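Local coordinates for ribosomal-protein-S5-alanine N-acetyltransferase (Vibrio fischeri, PDB 3IGR), which probably catalyses transfer of the acetyl group of acetyl-CoA to the N-terminal alanine of ribosomal protein uS5, as a GNAT-family acetyltransferase, at residues Gly82-Ser87 / Asn118-Trp123; Tyr101-Glu106 / Lys110-Arg115. All blocks are in the same frame, centred on the assembly; numbering follows the deposited sequence.

Contact 1: residues Gly82-Ser87 / Asn118-Trp123; sequences GTVSYS and NVTIDW
Tyr86 reaches from the sheet with its phenol end entering between Thr120 and Ile121, and both helix residues meet the ring at its edge, in its plane. The Tyr86 side chain crosses that of Thr120 at a slant and that of Ile121 at about a right angle. On one flank, the Tyr86 OH is directed at Thr120 OG1, 2.6 Å away, as donor; on the other, Ile121 CD1 lies 3.6 Å from Tyr86 CZ. The phenol oxygen is modelled too close to Ile121 CD1, so its exact position, and with it the length of the bond, is doubtful. Thr120 carries OG1 between its backbone N and carbonyl carbon (chi1 58°), a setting in which OG1 also bonds to the carbonyl oxygens of Ala116 and Val117 one turn earlier. A short beta-branched alcohol suits this spot, since it can serve its own helix and still meet a phenol in a buried layer. Two residues earlier on the same face of the strand, Val84 rests its CG1 3.6 Å from Thr120 OG1. Ile121 starts off to the side, but its CD1 end swings in toward the tyrosine. The axes of strand 82-87 and helix 118-123 approach to 9.9 Å and lie 23° from parallel, a helix packed nearly along the strand it covers within the GNAT core. Strand 79-90 is flanked in the sheet by strands 68-74 and 96-103; from these, Phe70 touches both Tyr86 and Thr120, and Val99 touches Val84 and Tyr86, while helix 112-126 runs roughly along the strand over this face.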
loop_
_atom_site.group_PDB
_atom_site.type_symbol
_atom_site.label_atom_id
_atom_site.label_comp_id
_atom_site.label_asym_id
_atom_site.label_seq_id
_atom_site.Cartn_x
_atom_site.Cartn_y
_atom_site.Cartn_z
ATOM N N GLY A 82 16.635 7.652 -9.397
ATOM C CA GLY A 82 15.598 8.430 -8.713
ATOM C C GLY A 82 16.178 9.284 -7.611
ATOM O O GLY A 82 17.331 9.096 -7.213
ATOM N N THR A 83 15.370 10.233 -7.132
ATOM C CA THR A 83 15.767 11.141 -6.074
ATOM C C THR A 83 14.556 11.395 -5.181
ATOM O O THR A 83 13.410 11.331 -5.638
ATOM C CB THR A 83 16.249 12.527 -6.626
ATOM O OG1 THR A 83 15.177 13.137 -7.342
ATOM C CG2 THR A 83 17.476 12.403 -7.549
ATOM N N VAL A 84 14.809 11.658 -3.910
ATOM C CA VAL A 84 13.755 12.113 -2.992
ATOM C C VAL A 84 14.435 13.181 -2.178
ATOM O O VAL A 84 15.397 12.895 -1.465
ATOM C CB VAL A 84 13.189 10.982 -2.070
ATOM C CG1 VAL A 84 12.032 11.498 -1.225
ATOM C CG2 VAL A 84 12.688 9.779 -2.901
ATOM N N SER A 85 13.968 14.419 -2.314
ATOM C CA SER A 85 14.665 15.555 -1.709
ATOM C C SER A 85 13.783 16.227 -0.673
ATOM O O SER A 85 12.686 16.666 -0.993
ATOM C CB SER A 85 15.048 16.565 -2.783
ATOM O OG SER A 85 15.557 17.747 -2.181
ATOM N N TYR A 86 14.268 16.303 0.565
ATOM C CA TYR A 86 13.573 17.032 1.640
ATOM C C TYR A 86 14.306 18.354 1.824
ATOM O O TYR A 86 15.498 18.374 2.156
ATOM C CB TYR A 86 13.534 16.222 2.938
ATOM C CG TYR A 86 12.776 14.935 2.760
ATOM C CD1 TYR A 86 11.399 14.890 2.947
ATOM C CD2 TYR A 86 13.429 13.767 2.335
ATOM C CE1 TYR A 86 10.693 13.706 2.763
ATOM C CE2 TYR A 86 12.725 12.578 2.141
ATOM C CZ TYR A 86 11.356 12.566 2.355
ATOM O OH TYR A 86 10.641 11.430 2.145
ATOM N N SER A 87 13.594 19.443 1.558
ATOM C CA SER A 87 14.160 20.778 1.560
ATOM C C SER A 87 13.224 21.741 2.267
ATOM O O SER A 87 12.095 21.379 2.619
ATOM C CB SER A 87 14.346 21.254 0.123
ATOM O OG SER A 87 13.079 21.341 -0.512
ATOM N N ASN A 118 8.058 6.558 0.826
ATOM C CA ASN A 118 7.516 6.019 2.077
ATOM C C ASN A 118 8.575 5.790 3.143
ATOM O O ASN A 118 8.364 6.101 4.323
ATOM C CB ASN A 118 6.790 4.698 1.847
ATOM C CG ASN A 118 5.909 4.313 3.012
ATOM O OD1 ASN A 118 5.690 5.101 3.927
ATOM N ND2 ASN A 118 5.378 3.100 2.975
ATOM N N VAL A 119 9.698 5.212 2.725
ATOM C CA VAL A 119 10.701 4.790 3.683
ATOM C C VAL A 119 11.444 6.019 4.215
ATOM O O VAL A 119 11.776 6.084 5.394
ATOM C CB VAL A 119 11.613 3.697 3.103
ATOM C CG1 VAL A 119 12.659 4.267 2.119
ATOM C CG2 VAL A 119 12.230 2.897 4.216
ATOM N N THR A 120 11.649 7.006 3.353
ATOM C CA THR A 120 12.282 8.252 3.775
ATOM C C THR A 120 11.352 9.190 4.570
ATOM O O THR A 120 11.811 9.836 5.502
ATOM C CB THR A 120 12.934 8.978 2.600
ATOM O OG1 THR A 120 11.945 9.249 1.594
ATOM C CG2 THR A 120 14.039 8.125 2.025
ATOM N N ILE A 121 10.065 9.267 4.229
ATOM C CA ILE A 121 9.108 10.022 5.056
ATOM C C ILE A 121 9.106 9.438 6.467
ATOM O O ILE A 121 9.119 10.168 7.471
ATOM C CB ILE A 121 7.649 9.988 4.512
ATOM C CG1 ILE A 121 7.382 11.112 3.533
ATOM C CG2 ILE A 121 6.647 10.321 5.588
ATOM C CD1 ILE A 121 8.113 11.053 2.292
ATOM N N ASP A 122 9.075 8.116 6.539
ATOM C CA ASP A 122 9.068 7.431 7.811
ATOM C C ASP A 122 10.283 7.814 8.655
ATOM O O ASP A 122 10.182 8.011 9.882
ATOM C CB ASP A 122 9.110 5.937 7.549
ATOM C CG ASP A 122 8.050 5.218 8.270
ATOM O OD1 ASP A 122 6.999 4.973 7.630
ATOM O OD2 ASP A 122 8.250 4.915 9.471
ATOM N N TRP A 123 11.433 7.894 7.993
ATOM C CA TRP A 123 12.653 8.324 8.656
ATOM C C TRP A 123 12.608 9.817 9.064
ATOM O O TRP A 123 13.072 10.182 10.135
ATOM C CB TRP A 123 13.861 8.000 7.781
ATOM C CG TRP A 123 15.170 8.295 8.435
ATOM C CD1 TRP A 123 15.863 7.489 9.311
ATOM C CD2 TRP A 123 15.966 9.463 8.246
ATOM N NE1 TRP A 123 17.034 8.102 9.686
ATOM C CE2 TRP A 123 17.126 9.313 9.047
ATOM C CE3 TRP A 123 15.818 10.625 7.472
ATOM C CZ2 TRP A 123 18.126 10.288 9.106
ATOM C CZ3 TRP A 123 16.832 11.592 7.521
ATOM C CH2 TRP A 123 17.959 11.416 8.342
#

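Contact 2: residues Tyr101-Glu106 / Lys110-Arg115; sequences YSLDSE and KGIMRR
The heavy atom SE of Met113, modelled as selenomethionine, packs against the end of strand 96-103, and no polar bond joins the two segments. SE lies 3.3 Å from Ser102 O and 3.7 Å from Tyr101 CD2. Against the Tyr101 ring it makes a Met-aromatic contact, 4.8 Å from SE to the ring centroid and 62° off the ring normal, an oblique approach. The Met113 chain sets out with CG opposite its backbone N (chi1 -166°), then bends at the next two bonds, which turns SE and CE back toward the strand; a long unbranched side chain can follow this path. Leu103 completes the apolar strip: its CB is 3.9 Å from Met113 SE, while its CD1 touches Ile112 CG2 at 3.9 Å, the two side chains crossing at about a right angle. Tyr101 sends its hydroxyl to Ser144, and Ser102 turns its own away to Tyr26. Gly111, at the N-cap, has a positive phi that favours glycine; it belongs to the glycine-rich segment which, as in other GNAT enzymes, probably helps hold the pyrophosphate of acetyl-CoA. Farther along, Asp104 OD2 takes the Glu106 N in an Asx turn. With dispersion and shape fit doing the joining, the strand and the helix start are probably held together by close packing, while the hydroxyls of Tyr101 and Ser102 find partners outside the two segments.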
loop_
_atom_site.group_PDB
_atom_site.type_symbol
_atom_site.label_atom_id
_atom_site.label_comp_id
_atom_site.label_asym_id
_atom_site.label_seq_id
_atom_site.Cartn_x
_atom_site.Cartn_y
_atom_site.Cartn_z
ATOM N N TYR A 101 10.405 14.685 -5.617
ATOM C CA TYR A 101 10.993 13.399 -6.043
ATOM C C TYR A 101 10.930 13.246 -7.552
ATOM O O TYR A 101 10.130 13.898 -8.223
ATOM C CB TYR A 101 10.294 12.192 -5.381
ATOM C CG TYR A 101 8.792 12.319 -5.373
ATOM C CD1 TYR A 101 8.140 12.808 -4.251
ATOM C CD2 TYR A 101 8.025 11.987 -6.502
ATOM C CE1 TYR A 101 6.778 12.969 -4.231
ATOM C CE2 TYR A 101 6.660 12.132 -6.496
ATOM C CZ TYR A 101 6.041 12.625 -5.352
ATOM O OH TYR A 101 4.689 12.799 -5.300
ATOM N N SER A 102 11.766 12.354 -8.070
ATOM C CA SER A 102 11.744 12.023 -9.480
ATOM C C SER A 102 12.210 10.588 -9.649
ATOM O O SER A 102 12.869 10.017 -8.762
ATOM C CB SER A 102 12.642 12.986 -10.289
ATOM O OG SER A 102 14.009 12.814 -9.946
ATOM N N LEU A 103 11.844 10.013 -10.787
ATOM C CA LEU A 103 12.217 8.656 -11.155
ATOM C C LEU A 103 12.577 8.610 -12.624
ATOM O O LEU A 103 11.948 9.282 -13.457
ATOM C CB LEU A 103 11.063 7.693 -10.874
ATOM C CG LEU A 103 11.341 6.181 -10.950
ATOM C CD1 LEU A 103 12.309 5.752 -9.874
ATOM C CD2 LEU A 103 10.041 5.423 -10.810
ATOM N N ASP A 104 13.610 7.828 -12.927
ATOM C CA ASP A 104 14.012 7.539 -14.295
ATOM C C ASP A 104 12.825 7.006 -15.094
ATOM O O ASP A 104 12.065 6.202 -14.578
ATOM C CB ASP A 104 15.153 6.526 -14.277
ATOM C CG ASP A 104 15.769 6.328 -15.643
ATOM O OD1 ASP A 104 16.783 6.997 -15.930
ATOM O OD2 ASP A 104 15.223 5.534 -16.433
ATOM N N SER A 105 12.657 7.456 -16.341
ATOM C CA SER A 105 11.464 7.085 -17.128
ATOM C C SER A 105 11.404 5.602 -17.521
ATOM O O SER A 105 10.324 5.071 -17.773
ATOM C CB SER A 105 11.299 7.975 -18.375
ATOM O OG SER A 105 12.314 7.709 -19.314
ATOM N N GLU A 106 12.548 4.928 -17.559
ATOM C CA GLU A 106 12.561 3.487 -17.857
ATOM C C GLU A 106 12.193 2.627 -16.635
ATOM O O GLU A 106 11.984 1.429 -16.758
ATOM C CB GLU A 106 13.913 3.077 -18.438
ATOM C CG GLU A 106 14.251 3.789 -19.752
ATOM C CD GLU A 106 13.335 3.380 -20.909
ATOM O OE1 GLU A 106 12.925 2.198 -20.975
ATOM O OE2 GLU A 106 13.038 4.233 -21.775
ATOM N N LYS A 110 6.695 0.379 -11.339
ATOM C CA LYS A 110 7.183 -0.687 -10.470
ATOM C C LYS A 110 7.036 -0.351 -8.994
ATOM O O LYS A 110 7.524 -1.091 -8.148
ATOM C CB LYS A 110 8.659 -0.994 -10.756
ATOM C CG LYS A 110 8.915 -1.989 -11.871
ATOM C CD LYS A 110 9.266 -1.294 -13.146
ATOM C CE LYS A 110 10.007 -2.239 -14.081
ATOM N NZ LYS A 110 10.257 -1.599 -15.389
ATOM N N GLY A 111 6.380 0.766 -8.691
ATOM C CA GLY A 111 6.204 1.223 -7.315
ATOM C C GLY A 111 7.489 1.685 -6.637
ATOM O O GLY A 111 7.549 1.793 -5.406
ATOM N N ILE A 112 8.527 1.956 -7.423
ATOM C CA ILE A 112 9.820 2.299 -6.829
ATOM C C ILE A 112 9.705 3.648 -6.110
ATOM O O ILE A 112 10.260 3.825 -5.030
ATOM C CB ILE A 112 10.964 2.305 -7.874
ATOM C CG1 ILE A 112 11.205 0.881 -8.415
ATOM C CG2 ILE A 112 12.255 2.876 -7.291
ATOM C CD1 ILE A 112 11.892 0.858 -9.742
HETATM N N MSE A 113 8.971 4.586 -6.708
HETATM C CA MSE A 113 8.866 5.920 -6.155
HETATM C C MSE A 113 8.110 5.888 -4.824
HETATM O O MSE A 113 8.526 6.511 -3.848
HETATM C CB MSE A 113 8.181 6.856 -7.148
HETATM C CG MSE A 113 8.339 8.326 -6.801
HETATM SE SE MSE A 113 10.058 9.062 -7.395
HETATM C CE MSE A 113 11.314 8.318 -6.074
ATOM N N ARG A 114 6.983 5.186 -4.810
ATOM C CA ARG A 114 6.185 5.014 -3.604
ATOM C C ARG A 114 7.017 4.457 -2.438
ATOM O O ARG A 114 7.004 5.031 -1.338
ATOM C CB ARG A 114 4.990 4.103 -3.888
ATOM C CG ARG A 114 4.035 3.962 -2.711
ATOM C CD ARG A 114 3.102 2.778 -2.899
ATOM N NE ARG A 114 3.821 1.503 -2.900
ATOM C CZ ARG A 114 3.844 0.648 -3.917
ATOM N NH1 ARG A 114 3.173 0.907 -5.023
ATOM N NH2 ARG A 114 4.519 -0.474 -3.815
ATOM N N ARG A 115 7.750 3.371 -2.680
ATOM C CA ARG A 115 8.612 2.780 -1.644
ATOM C C ARG A 115 9.718 3.710 -1.183
ATOM O O ARG A 115 9.973 3.817 0.020
ATOM C CB ARG A 115 9.236 1.441 -2.089
ATOM C CG ARG A 115 8.254 0.336 -2.461
ATOM C CD ARG A 115 9.001 -1.020 -2.681
ATOM N NE ARG A 115 9.435 -1.629 -1.411
ATOM C CZ ARG A 115 9.794 -2.911 -1.256
ATOM N NH1 ARG A 115 9.807 -3.741 -2.287
ATOM N NH2 ARG A 115 10.148 -3.369 -0.065
#

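In the fold
Following the chain, strand 79-90 comes first and supplies Gly82-Ser87; strand 96-103 then returns antiparallel beside it and ends in contact 2, where a short turn leads to Lys110-Arg115 and the start of helix 112-126. Contact 2 therefore closes a small loop, which lies wholly within the larger one that contact 1 closes when the same helix reaches Asn118-Trp123. Neighbouring strands thus receive the first turn and a later turn of one helix. Contact 2 lies within the beta-alpha-beta unit that continues to strand 132-137, and contact 1 ties its helix to strand 79-90. The contacts also touch directly: Thr83 OG1 and Ser102 OG probably share a hydrogen bond, and Met113 CE packs near Val84.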